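Local coordinates for protein hydroquinone dioxygenase small subunit (Pseudomonas sp., PDB 4ZXA) that is the small, cupin-fold subunit of a two-subunit hydroquinone 1,2-dioxygenase, an enzyme class that depends on ferrous iron, at residues L57-A68 with R144-K154. Numbering follows the deposited sequence.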
# COMPACT_ATOMS: atom_id res chain seq x y z
N LEU A 57 -5.42 -9.40 -32.62
CA LEU A 57 -5.58 -10.75 -33.13
C LEU A 57 -5.34 -11.82 -32.05
O LEU A 57 -4.25 -11.91 -31.49
CB LEU A 57 -4.64 -10.98 -34.31
CG LEU A 57 -4.63 -12.40 -34.88
CD1 LEU A 57 -6.02 -12.82 -35.33
CD2 LEU A 57 -3.64 -12.48 -36.03
N ASN A 58 -6.37 -12.63 -31.77
CA ASN A 58 -6.24 -13.67 -30.74
C ASN A 58 -6.84 -14.98 -31.21
O ASN A 58 -8.06 -15.12 -31.30
CB ASN A 58 -6.88 -13.23 -29.41
CG ASN A 58 -6.47 -14.12 -28.24
OD1 ASN A 58 -6.19 -15.31 -28.42
ND2 ASN A 58 -6.42 -13.55 -27.04
N LEU A 59 -5.97 -15.94 -31.51
CA LEU A 59 -6.45 -17.23 -32.01
C LEU A 59 -7.51 -17.07 -33.12
O LEU A 59 -8.54 -17.74 -33.10
CB LEU A 59 -7.01 -18.07 -30.87
CG LEU A 59 -7.05 -19.57 -31.18
CD1 LEU A 59 -5.63 -20.14 -31.13
CD2 LEU A 59 -7.99 -20.31 -30.24
N GLY A 60 -7.27 -16.17 -34.06
CA GLY A 60 -8.18 -16.05 -35.19
C GLY A 60 -9.34 -15.11 -34.96
O GLY A 60 -10.07 -14.80 -35.88
N TYR A 61 -9.52 -14.67 -33.72
CA TYR A 61 -10.51 -13.62 -33.46
C TYR A 61 -9.84 -12.28 -33.71
O TYR A 61 -8.63 -12.12 -33.49
CB TYR A 61 -11.07 -13.72 -32.05
CG TYR A 61 -11.76 -15.04 -31.85
CD1 TYR A 61 -13.09 -15.19 -32.22
CD2 TYR A 61 -11.08 -16.15 -31.34
CE1 TYR A 61 -13.74 -16.41 -32.08
CE2 TYR A 61 -11.72 -17.38 -31.17
CZ TYR A 61 -13.05 -17.50 -31.56
OH TYR A 61 -13.71 -18.69 -31.41
N VAL A 62 -10.60 -11.33 -34.22
CA VAL A 62 -9.98 -10.05 -34.55
C VAL A 62 -10.73 -8.86 -34.00
O VAL A 62 -11.94 -8.89 -33.81
CB VAL A 62 -9.77 -9.88 -36.09
CG1 VAL A 62 -8.71 -10.86 -36.62
CG2 VAL A 62 -11.08 -10.00 -36.86
N VAL A 63 -9.96 -7.82 -33.72
CA VAL A 63 -10.54 -6.49 -33.58
C VAL A 63 -10.04 -5.66 -34.76
O VAL A 63 -8.84 -5.49 -34.95
CB VAL A 63 -10.16 -5.83 -32.26
CG1 VAL A 63 -10.62 -4.38 -32.26
CG2 VAL A 63 -10.81 -6.58 -31.11
N GLU A 64 -10.98 -5.20 -35.58
CA GLU A 64 -10.67 -4.40 -36.75
C GLU A 64 -11.02 -2.93 -36.52
O GLU A 64 -11.99 -2.60 -35.83
CB GLU A 64 -11.44 -4.92 -37.98
CG GLU A 64 -11.07 -6.32 -38.42
CD GLU A 64 -12.08 -6.89 -39.40
OE1 GLU A 64 -13.21 -6.35 -39.46
OE2 GLU A 64 -11.74 -7.87 -40.11
N THR A 65 -10.19 -2.06 -37.09
CA THR A 65 -10.44 -0.62 -37.10
C THR A 65 -10.84 -0.20 -38.51
O THR A 65 -10.13 -0.47 -39.47
CB THR A 65 -9.20 0.19 -36.64
OG1 THR A 65 -8.89 -0.12 -35.28
CG2 THR A 65 -9.47 1.69 -36.74
N LEU A 66 -12.00 0.44 -38.64
CA LEU A 66 -12.43 0.95 -39.94
C LEU A 66 -12.49 2.48 -39.96
O LEU A 66 -13.02 3.12 -39.03
CB LEU A 66 -13.79 0.39 -40.36
CG LEU A 66 -13.90 -1.08 -40.75
CD1 LEU A 66 -13.65 -1.97 -39.55
CD2 LEU A 66 -15.27 -1.36 -41.35
N ARG A 67 -11.97 3.05 -41.04
CA ARG A 67 -12.16 4.46 -41.31
C ARG A 67 -13.49 4.64 -42.03
O ARG A 67 -13.63 4.27 -43.20
CB ARG A 67 -11.01 5.01 -42.17
CG ARG A 67 -11.09 6.51 -42.42
CD ARG A 67 -10.14 6.98 -43.52
NE ARG A 67 -10.47 8.35 -43.89
CZ ARG A 67 -10.04 9.42 -43.23
NH1 ARG A 67 -9.22 9.26 -42.19
NH2 ARG A 67 -10.41 10.64 -43.61
N ALA A 68 -14.48 5.18 -41.33
CA ALA A 68 -15.79 5.41 -41.92
C ALA A 68 -15.80 6.73 -42.71
O ALA A 68 -15.74 7.83 -42.14
CB ALA A 68 -16.86 5.41 -40.84
N ARG A 144 -19.28 12.37 -42.56
CA ARG A 144 -18.00 12.91 -42.11
C ARG A 144 -17.09 11.78 -41.64
O ARG A 144 -17.57 10.75 -41.19
CB ARG A 144 -18.21 13.92 -40.98
CG ARG A 144 -19.16 15.05 -41.35
CD ARG A 144 -19.04 16.26 -40.42
NE ARG A 144 -20.03 17.28 -40.75
CZ ARG A 144 -21.34 17.14 -40.57
NH1 ARG A 144 -21.82 16.01 -40.06
NH2 ARG A 144 -22.18 18.12 -40.90
N PRO A 145 -15.78 11.99 -41.76
CA PRO A 145 -14.83 10.95 -41.37
C PRO A 145 -15.01 10.53 -39.90
O PRO A 145 -15.07 11.38 -39.01
CB PRO A 145 -13.46 11.62 -41.56
CG PRO A 145 -13.71 12.75 -42.52
CD PRO A 145 -15.10 13.23 -42.19
N GLY A 146 -15.13 9.23 -39.68
CA GLY A 146 -15.26 8.69 -38.34
C GLY A 146 -14.48 7.39 -38.19
O GLY A 146 -13.81 6.96 -39.13
N VAL A 147 -14.59 6.77 -37.02
CA VAL A 147 -13.89 5.54 -36.73
C VAL A 147 -14.83 4.44 -36.21
O VAL A 147 -15.59 4.68 -35.26
CB VAL A 147 -12.79 5.79 -35.70
CG1 VAL A 147 -12.06 4.51 -35.40
CG2 VAL A 147 -11.81 6.85 -36.20
N ILE A 148 -14.79 3.27 -36.84
CA ILE A 148 -15.59 2.12 -36.42
C ILE A 148 -14.69 0.98 -35.91
O ILE A 148 -13.75 0.57 -36.60
CB ILE A 148 -16.42 1.52 -37.57
CG1 ILE A 148 -17.32 2.56 -38.23
CG2 ILE A 148 -17.24 0.34 -37.07
CD1 ILE A 148 -18.10 2.03 -39.44
N LEU A 149 -14.99 0.48 -34.71
CA LEU A 149 -14.34 -0.71 -34.19
C LEU A 149 -15.24 -1.90 -34.45
O LEU A 149 -16.41 -1.90 -34.03
CB LEU A 149 -14.09 -0.61 -32.69
CG LEU A 149 -12.76 -0.03 -32.20
CD1 LEU A 149 -12.80 0.12 -30.69
CD2 LEU A 149 -11.63 -0.92 -32.58
N GLN A 150 -14.71 -2.90 -35.13
CA GLN A 150 -15.49 -4.09 -35.41
C GLN A 150 -14.90 -5.32 -34.71
O GLN A 150 -13.72 -5.64 -34.87
CB GLN A 150 -15.58 -4.32 -36.93
CG GLN A 150 -16.33 -5.58 -37.31
CD GLN A 150 -17.17 -5.42 -38.58
OE1 GLN A 150 -17.49 -4.30 -38.99
NE2 GLN A 150 -17.53 -6.55 -39.19
N GLN A 151 -15.75 -6.00 -33.95
CA GLN A 151 -15.43 -7.28 -33.34
C GLN A 151 -15.89 -8.44 -34.23
O GLN A 151 -17.08 -8.60 -34.48
CB GLN A 151 -16.09 -7.39 -31.97
CG GLN A 151 -15.93 -8.74 -31.30
CD GLN A 151 -16.86 -8.86 -30.11
OE1 GLN A 151 -17.83 -8.10 -30.00
NE2 GLN A 151 -16.57 -9.79 -29.20
N THR A 152 -14.95 -9.24 -34.70
CA THR A 152 -15.30 -10.29 -35.65
C THR A 152 -14.22 -11.38 -35.72
O THR A 152 -13.45 -11.54 -34.78
CB THR A 152 -15.60 -9.69 -37.06
OG1 THR A 152 -16.13 -10.71 -37.92
CG2 THR A 152 -14.33 -9.10 -37.69
N ILE A 153 -14.17 -12.10 -36.84
CA ILE A 153 -13.19 -13.17 -37.02
C ILE A 153 -12.37 -12.93 -38.28
O ILE A 153 -12.91 -12.51 -39.29
CB ILE A 153 -13.90 -14.53 -37.10
CG1 ILE A 153 -14.70 -14.77 -35.81
CG2 ILE A 153 -12.90 -15.66 -37.39
CD1 ILE A 153 -15.47 -16.08 -35.78
N LYS A 154 -11.06 -13.18 -38.22
CA LYS A 154 -10.19 -12.95 -39.37
C LYS A 154 -10.80 -13.58 -40.61
O LYS A 154 -11.17 -14.75 -40.60
CB LYS A 154 -8.79 -13.53 -39.12
CG LYS A 154 -7.63 -12.68 -39.66
CD LYS A 154 -6.94 -13.36 -40.81
CE LYS A 154 -5.67 -14.06 -40.42
NZ LYS A 154 -4.58 -13.08 -40.20
O HOH W 1 -13.09 -9.98 -40.78
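Val62 and Thr152 form a hydrogen-bonded pair near one end of an antiparallel ladder, their side chains side by side, pointing the same way, with the CG2 methyls 3.5 Å apart. Backbone bonds pair Val62 with Thr152, Glu64 with Gln150 and Leu66 with Ile148, the shortest being 2.7 Å from Leu66 N to Ile148 O. On the face of Val62 and Thr152, Glu64 and Gln150 run alongside one another with carboxylate and amide planes 47° apart, and Glu64 OE1 lies 3.5 Å from Thr152 CG2. With its OG1 anti to the backbone N (chi1 -171°), Thr152 turns that methyl to both Val62 and Glu64; OG1 bonds Glu81 OE2, and Gln150 NE2 bonds Tyr138 OH. Ala68 CB meets Ile148 CD1 at 3.9 Å. Across the other face, Val63 CG1 packs on Leu149 CD2 at 3.6 Å, helix 40-45 covers Thr65, Val147 and Leu149, and Gln151 bonds Ser236 and Ser241 of the large subunit. A water donates to Glu64 OE2 (2.6 Å) and Ile153 O. Also hydrogen-bonded to Ser158 OG, OE2 is satisfied although its residue is buried, and links strand 61-69 of this cupin sheet to strand 158-159 and, through the water, to the end of strand 145-153.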